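Putative NADH-depentdent flavin oxidoreductase (Cupriavidus metallidurans, PDB 5OCS) probably catalyses NADPH-dependent reduction of activated alkenes, as an FMN-dependent ene-reductase of the Old Yellow Enzyme family. Local coordinates at residues Leu52-Thr58 against Ala96-Ala102. Sequence-based numbering, arbitrary orientation.
Sequences LLIIEAT and AVTIQLA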
ATOM      1  N   LEU D  52       7.698 -10.035   9.880  1.00  8.68           N
ATOM      2  CA  LEU D  52       7.151 -11.251   9.367  1.00  8.25           C
ATOM      3  C   LEU D  52       5.789 -10.967   8.708  1.00  7.87           C
ATOM      4  O   LEU D  52       4.909 -10.310   9.270  1.00  7.39           O
ATOM      5  CB  LEU D  52       6.991 -12.227  10.530  1.00  8.76           C
ATOM      6  CG  LEU D  52       6.416 -13.574  10.126  1.00  9.01           C
ATOM      7  CD1 LEU D  52       7.280 -14.349   9.113  1.00  9.12           C
ATOM      8  CD2 LEU D  52       6.107 -14.415  11.358  1.00  9.57           C
ATOM      9  N   LEU D  53       5.634 -11.479   7.502  1.00  8.22           N
ATOM     10  CA  LEU D  53       4.339 -11.468   6.836  1.00  8.14           C
ATOM     11  C   LEU D  53       3.850 -12.910   6.758  1.00  8.17           C
ATOM     12  O   LEU D  53       4.604 -13.828   6.350  1.00  8.77           O
ATOM     13  CB  LEU D  53       4.504 -10.898   5.428  1.00  8.40           C
ATOM     14  CG  LEU D  53       3.324 -11.081   4.466  1.00  9.29           C
ATOM     15  CD1 LEU D  53       2.055 -10.413   4.931  1.00  9.47           C
ATOM     16  CD2 LEU D  53       3.728 -10.557   3.103  1.00 10.56           C
ATOM     17  N   ILE D  54       2.592 -13.146   7.121  1.00  8.25           N
ATOM     18  CA  ILE D  54       1.981 -14.445   6.972  1.00  8.31           C
ATOM     19  C   ILE D  54       0.843 -14.270   6.000  1.00  8.25           C
ATOM     20  O   ILE D  54      -0.123 -13.574   6.340  1.00  8.52           O
ATOM     21  CB  ILE D  54       1.405 -14.992   8.301  1.00  8.48           C
ATOM     22  CG1 ILE D  54       2.451 -14.908   9.412  1.00  8.35           C
ATOM     23  CG2 ILE D  54       0.954 -16.438   8.105  1.00  8.96           C
ATOM     24  CD1 ILE D  54       1.970 -15.342  10.794  1.00  8.85           C
ATOM     25  N   ILE D  55       0.975 -14.892   4.819  1.00  8.34           N
ATOM     26  CA  ILE D  55      -0.033 -14.840   3.793  1.00  8.44           C
ATOM     27  C   ILE D  55      -1.309 -15.529   4.309  1.00  8.68           C
ATOM     28  O   ILE D  55      -1.217 -16.506   5.071  1.00  8.88           O
ATOM     29  CB  ILE D  55       0.480 -15.461   2.465  1.00  8.81           C
ATOM     30  CG1 ILE D  55       1.544 -14.554   1.814  1.00  8.84           C
ATOM     31  CG2 ILE D  55      -0.642 -15.669   1.443  1.00  9.37           C
ATOM     32  CD1 ILE D  55       2.427 -15.251   0.804  1.00  9.11           C
ATOM     33  N   GLU D  56      -2.460 -15.015   3.875  1.00  8.52           N
ATOM     34  CA  GLU D  56      -3.760 -15.497   4.265  1.00  8.30           C
ATOM     35  C   GLU D  56      -3.941 -17.011   4.108  1.00  8.05           C
ATOM     36  O   GLU D  56      -3.245 -17.673   3.337  1.00  8.29           O
ATOM     37  CB  GLU D  56      -4.852 -14.842   3.418  1.00  8.36           C
ATOM     38  CG  GLU D  56      -4.858 -15.257   1.964  1.00  9.03           C
ATOM     39  CD  GLU D  56      -5.739 -14.353   1.111  1.00  9.31           C
ATOM     40  OE1 GLU D  56      -6.979 -14.559   1.086  1.00  9.52           O
ATOM     41  OE2 GLU D  56      -5.180 -13.439   0.474  1.00  9.63           O
ATOM     42  N   ALA D  57      -4.963 -17.508   4.774  1.00  7.93           N
ATOM     43  CA  ALA D  57      -5.378 -18.899   4.649  1.00  8.32           C
ATOM     44  C   ALA D  57      -5.427 -19.344   3.199  1.00  8.27           C
ATOM     45  O   ALA D  57      -6.244 -18.846   2.374  1.00  9.72           O
ATOM     46  CB  ALA D  57      -6.750 -19.112   5.311  1.00  8.13           C
ATOM     47  N   THR D  58      -4.539 -20.270   2.866  1.00  8.25           N
ATOM     48  CA  THR D  58      -4.392 -20.735   1.530  1.00  8.54           C
ATOM     49  C   THR D  58      -4.846 -22.193   1.446  1.00  8.41           C
ATOM     50  O   THR D  58      -4.261 -23.069   2.083  1.00  8.69           O
ATOM     51  CB  THR D  58      -2.925 -20.572   1.111  1.00  9.48           C
ATOM     52  OG1 THR D  58      -2.634 -19.162   1.079  1.00  9.75           O
ATOM     53  CG2 THR D  58      -2.675 -21.164  -0.278  1.00  9.76           C
ATOM     54  N   ALA D  96      10.362 -11.293   5.837  1.00  8.31           N
ATOM     55  CA  ALA D  96      10.204 -12.742   5.778  1.00  8.33           C
ATOM     56  C   ALA D  96       8.783 -13.051   5.373  1.00  8.48           C
ATOM     57  O   ALA D  96       7.863 -12.493   5.946  1.00  7.98           O
ATOM     58  CB  ALA D  96      10.463 -13.353   7.167  1.00  8.83           C
ATOM     59  N   VAL D  97       8.644 -13.873   4.357  1.00  8.11           N
ATOM     60  CA  VAL D  97       7.347 -14.203   3.781  1.00  8.37           C
ATOM     61  C   VAL D  97       7.041 -15.644   4.099  1.00  8.13           C
ATOM     62  O   VAL D  97       7.771 -16.520   3.696  1.00  8.34           O
ATOM     63  CB  VAL D  97       7.300 -13.903   2.283  1.00  8.72           C
ATOM     64  CG1 VAL D  97       5.944 -14.241   1.733  1.00  9.60           C
ATOM     65  CG2 VAL D  97       7.586 -12.429   2.060  1.00  9.12           C
ATOM     66  N   THR D  98       5.911 -15.873   4.774  1.00  7.57           N
ATOM     67  CA  THR D  98       5.445 -17.204   5.157  1.00  7.92           C
ATOM     68  C   THR D  98       3.990 -17.338   4.733  1.00  7.84           C
ATOM     69  O   THR D  98       3.352 -16.355   4.317  1.00  8.30           O
ATOM     70  CB  THR D  98       5.587 -17.421   6.677  1.00  7.63           C
ATOM     71  OG1 THR D  98       4.788 -16.470   7.412  1.00  8.05           O
ATOM     72  CG2 THR D  98       7.093 -17.235   7.061  1.00  7.64           C
ATOM     73  N   ILE D  99       3.423 -18.524   4.880  1.00  7.91           N
ATOM     74  CA  ILE D  99       2.077 -18.763   4.386  1.00  7.95           C
ATOM     75  C   ILE D  99       1.300 -19.662   5.343  1.00  7.84           C
ATOM     76  O   ILE D  99       1.848 -20.592   5.918  1.00  8.55           O
ATOM     77  CB  ILE D  99       2.090 -19.368   2.964  1.00  7.76           C
ATOM     78  CG1 ILE D  99       0.701 -19.315   2.321  1.00  7.85           C
ATOM     79  CG2 ILE D  99       2.717 -20.794   2.924  1.00  7.75           C
ATOM     80  CD1 ILE D  99       0.769 -19.462   0.821  1.00  8.11           C
ATOM     81  N   GLN D 100       0.025 -19.367   5.509  1.00  8.61           N
ATOM     82  CA  GLN D 100      -0.899 -20.203   6.310  1.00  8.28           C
ATOM     83  C   GLN D 100      -1.594 -21.189   5.393  1.00  8.10           C
ATOM     84  O   GLN D 100      -2.306 -20.793   4.458  1.00  8.30           O
ATOM     85  CB  GLN D 100      -1.912 -19.320   7.031  1.00  8.81           C
ATOM     86  CG  GLN D 100      -2.793 -20.086   7.980  1.00  9.34           C
ATOM     87  CD  GLN D 100      -3.898 -19.237   8.510  1.00  9.19           C
ATOM     88  OE1 GLN D 100      -4.816 -18.863   7.769  1.00  9.65           O
ATOM     89  NE2 GLN D 100      -3.859 -18.965   9.806  1.00  8.99           N
ATOM     90  N   LEU D 101      -1.312 -22.484   5.565  1.00  8.27           N
ATOM     91  CA  LEU D 101      -1.990 -23.495   4.790  1.00  7.75           C
ATOM     92  C   LEU D 101      -3.226 -23.936   5.577  1.00  8.24           C
ATOM     93  O   LEU D 101      -3.159 -24.146   6.802  1.00  7.96           O
ATOM     94  CB  LEU D 101      -1.054 -24.660   4.536  1.00  8.22           C
ATOM     95  CG  LEU D 101       0.120 -24.442   3.605  1.00  8.70           C
ATOM     96  CD1 LEU D 101       0.850 -25.773   3.438  1.00  9.18           C
ATOM     97  CD2 LEU D 101      -0.288 -23.869   2.240  1.00  9.11           C
ATOM     98  N   ALA D 102      -4.325 -24.118   4.860  1.00  7.88           N
ATOM     99  CA  ALA D 102      -5.642 -24.195   5.470  1.00  8.63           C
ATOM    100  C   ALA D 102      -6.567 -25.173   4.771  1.00  8.58           C
ATOM    101  O   ALA D 102      -6.427 -25.485   3.611  1.00  9.20           O
ATOM    102  CB  ALA D 102      -6.267 -22.816   5.472  1.00  8.74           C
TER
HETATM  103  O   HOH W   1      -6.257 -16.485   7.492  1.00 23.28           O
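Ala57 meets the flat carboxamide of Gln100 at its oxygen end, not over either face: Ala57 CB is 3.1 Å from Gln100 OE1. With CG anti to the backbone N (chi1 -174°), the extended chain brings OE1 end-on against Ala57 CB and CA. The direct approach of Ala57 N to OE1 is badly angled. A water links them instead, accepting from Ala57 N and donating to Gln100 OE1 at 2.8 Å. At the amide's other end, NE2 is hydrogen-bonded to the carboxylate of Glu176, which helps fix its rotation. Ala57 and Gln100 both bind FMN in this protein, although none is bound to this chain here.

Ile55 N bonds to Thr98 O in an almost straight line (2.8 Å, 179°). Beyond Ile55 the register slips by one residue in a beta bulge. Pairing resumes where Thr58 N reaches Gln100 O at 2.8 Å. Thr58 OG1 donates to Glu56 O.

Leu53 O accepts hydrogen bonds from both N and OG1 of Thr98, each at 2.9 Å. The hydroxyl sits between the backbone N and carbonyl carbon (chi1 61°), which turns it across to Leu53 O, where it lies tilted out of that carbonyl's plane. Thr98 CG2 packs on Leu52 CD1 at 3.5 Å. On the opposite face, Ile99 CD1 lies 3.4 Å from Thr58 OG1, and Ile55 CD1 touches Val97 CG1.

These are neighbouring parallel strands of the eight-stranded TIM barrel, joined by a beta-alpha-beta crossover. Val97 and Ile99 pack against the crossover helix 76-92. Leu52, Ala96 and Thr98 meet strand 13-15. Strands 19-21 and 175-179 flank the pair.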